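Local coordinates for protein DNA polymerase III, beta subunit (Thermotoga maritima, PDB 1VPK) that forms a ring-shaped head-to-tail homodimer around DNA, a sliding clamp that probably tethers DNA polymerases and other proteins to it for processive synthesis, at residues T18-E21 with L22-I26. Sequence-based numbering, arbitrary orientation. Where two conformers were deposited one is given.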
ATOM      1  N   THR A  18      16.541 -20.270  18.597  1.00 48.48           N
ATOM      2  CA  THR A  18      15.584 -19.248  18.949  1.00 48.58           C
ATOM      3  C   THR A  18      14.935 -18.836  17.671  1.00 49.15           C
ATOM      4  O   THR A  18      15.551 -18.880  16.599  1.00 48.75           O
ATOM      5  CB  THR A  18      16.225 -17.996  19.567  1.00 49.32           C
ATOM      6  OG1 THR A  18      17.057 -17.378  18.582  1.00 47.38           O
ATOM      7  CG2 THR A  18      17.031 -18.372  20.822  1.00 49.36           C
ATOM      8  N   THR A  19      13.665 -18.457  17.783  1.00 48.35           N
ATOM      9  CA  THR A  19      12.881 -18.085  16.610  1.00 47.41           C
ATOM     10  C   THR A  19      13.420 -16.802  15.964  1.00 47.35           C
ATOM     11  O   THR A  19      13.495 -16.677  14.753  1.00 45.95           O
ATOM     12  CB  THR A  19      11.447 -17.914  17.016  1.00 46.49           C
ATOM     13  OG1 THR A  19      10.994 -19.170  17.528  1.00 43.32           O
ATOM     14  CG2 THR A  19      10.619 -17.505  15.843  1.00 48.23           C
ATOM     15  N   LEU A  20      13.826 -15.874  16.791  1.00 47.53           N
ATOM     16  CA  LEU A  20      14.444 -14.630  16.335  1.00 49.15           C
ATOM     17  C   LEU A  20      15.698 -14.872  15.465  1.00 49.23           C
ATOM     18  O   LEU A  20      15.865 -14.224  14.395  1.00 49.94           O
ATOM     19  CB  LEU A  20      14.750 -13.770  17.569  1.00 48.88           C
ATOM     20  CG  LEU A  20      15.244 -12.374  17.236  1.00 54.12           C
ATOM     21  CD1 LEU A  20      14.182 -11.562  16.436  1.00 57.64           C
ATOM     22  CD2 LEU A  20      15.617 -11.679  18.527  1.00 55.34           C
ATOM     23  N   GLU A  21      16.548 -15.822  15.879  1.00 49.73           N
ATOM     24  CA  GLU A  21      17.746 -16.203  15.090  1.00 49.46           C
ATOM     25  C   GLU A  21      17.394 -16.800  13.737  1.00 49.49           C
ATOM     26  O   GLU A  21      17.981 -16.421  12.720  1.00 48.49           O
ATOM     27  CB  GLU A  21      18.605 -17.183  15.866  1.00 50.01           C
ATOM     28  CG  GLU A  21      19.820 -17.723  15.121  1.00 52.14           C
ATOM     29  CD  GLU A  21      20.891 -16.697  14.748  1.00 53.01           C
ATOM     30  OE1 GLU A  21      20.880 -15.527  15.211  1.00 53.72           O
ATOM     31  OE2 GLU A  21      21.826 -17.108  14.032  1.00 53.31           O
ATOM     32  N   LEU A  22      16.477 -17.775  13.728  1.00 48.93           N
ATOM     33  CA  LEU A  22      16.058 -18.390  12.511  1.00 49.17           C
ATOM     34  C   LEU A  22      15.457 -17.369  11.581  1.00 49.06           C
ATOM     35  O   LEU A  22      15.722 -17.398  10.377  1.00 50.73           O
ATOM     36  CB  LEU A  22      15.027 -19.527  12.796  1.00 49.79           C
ATOM     37  CG  LEU A  22      14.612 -20.376  11.604  1.00 48.74           C
ATOM     38  CD1 LEU A  22      15.813 -21.141  11.011  1.00 49.54           C
ATOM     39  CD2 LEU A  22      13.471 -21.355  12.008  1.00 49.84           C
ATOM     40  N   LYS A  23      14.556 -16.547  12.100  1.00 49.26           N
ATOM     41  CA  LYS A  23      13.926 -15.476  11.327  1.00 50.74           C
ATOM     42  C   LYS A  23      14.947 -14.509  10.690  1.00 49.63           C
ATOM     43  O   LYS A  23      14.872 -14.170   9.499  1.00 50.04           O
ATOM     44  CB  LYS A  23      13.008 -14.688  12.250  1.00 51.29           C
ATOM     45  CG  LYS A  23      12.096 -13.694  11.535  1.00 54.21           C
ATOM     46  CD  LYS A  23      10.985 -13.170  12.501  1.00 55.51           C
ATOM     47  CE  LYS A  23      11.535 -12.340  13.666  1.00 59.40           C
ATOM     48  NZ  LYS A  23      10.453 -11.733  14.552  1.00 60.26           N
ATOM     49  N   ASP A  24      15.880 -14.039  11.513  1.00 49.52           N
ATOM     50  CA  ASP A  24      16.970 -13.142  11.081  1.00 49.58           C
ATOM     51  C   ASP A  24      17.821 -13.757   9.953  1.00 48.62           C
ATOM     52  O   ASP A  24      18.076 -13.117   8.931  1.00 46.45           O
ATOM     53  CB  ASP A  24      17.835 -12.775  12.295  0.50 49.53           C
ATOM     54  CG  ASP A  24      17.090 -11.905  13.309  0.50 50.21           C
ATOM     55  OD1 ASP A  24      15.849 -11.723  13.171  0.50 51.58           O
ATOM     56  OD2 ASP A  24      17.751 -11.404  14.254  0.50 51.80           O
ATOM     57  N   LYS A  25      18.242 -15.009  10.105  1.00 48.82           N
ATOM     58  CA  LYS A  25      19.080 -15.647   9.062  1.00 49.16           C
ATOM     59  C   LYS A  25      18.352 -15.977   7.750  1.00 50.21           C
ATOM     60  O   LYS A  25      18.923 -15.839   6.655  1.00 49.83           O
ATOM     61  CB  LYS A  25      19.805 -16.888   9.638  1.00 49.40           C
ATOM     62  CG  LYS A  25      20.733 -16.512  10.807  1.00 50.30           C
ATOM     63  CD  LYS A  25      22.003 -15.789  10.254  1.00 52.32           C
ATOM     64  CE  LYS A  25      22.832 -15.041  11.294  1.00 50.90           C
ATOM     65  NZ  LYS A  25      23.312 -15.741  12.484  1.00 51.94           N
ATOM     66  N   ILE A  26      17.090 -16.397   7.853  1.00 49.02           N
ATOM     67  CA  ILE A  26      16.247 -16.581   6.673  1.00 50.35           C
ATOM     68  C   ILE A  26      16.072 -15.256   5.936  1.00 50.32           C
ATOM     69  O   ILE A  26      16.224 -15.198   4.729  1.00 49.83           O
ATOM     70  CB  ILE A  26      14.886 -17.209   7.066  1.00 49.72           C
ATOM     71  CG1 ILE A  26      15.090 -18.676   7.490  1.00 49.87           C
ATOM     72  CG2 ILE A  26      13.831 -17.029   5.971  1.00 52.77           C
ATOM     73  CD1 ILE A  26      15.416 -19.574   6.413  1.00 57.31           C
TER
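The capped first turns of helix 19-29, in the N-terminal domain of the sliding clamp, are tied together by Glu21 and Lys25, four residues apart. Lys25 N donates to Glu21 O at 3.0 Å, and beside that backbone bond the side chains form a salt bridge, Lys25 NZ lying 2.5 Å from Glu21 OE2. The ammonium comes to the syn side of the carboxylate, 23° out of its plane. Glu21, its CG anti to the backbone N (chi1 176°), holds its carboxylate out from the helix, and the Lys25 chain, bent at chi2 and chi4, folds back to meet it. Thr18, at the N-cap, suits its place because its short hydroxyl side chain accepts from Glu21 N, OG1 to N 3.2 Å. On another face, Leu20 CD1 packs 3.9 Å from Lys23 CE, the methylene next to the ammonium. Lys25 NZ also reaches Asp240 and Thr68 O, and Glu21 OE2 accepts from Asn70 N. Replacing Glu21 by an alanine is likely to cost Lys25 NZ one of its two carboxylate mates and leave Asn70 N without this acceptor. The ion pair thus couples the helix start to the end of strand 63-68, the loop after it and the loop carrying Asp240, and the negative charge probably stabilises the buried lysine as a cation.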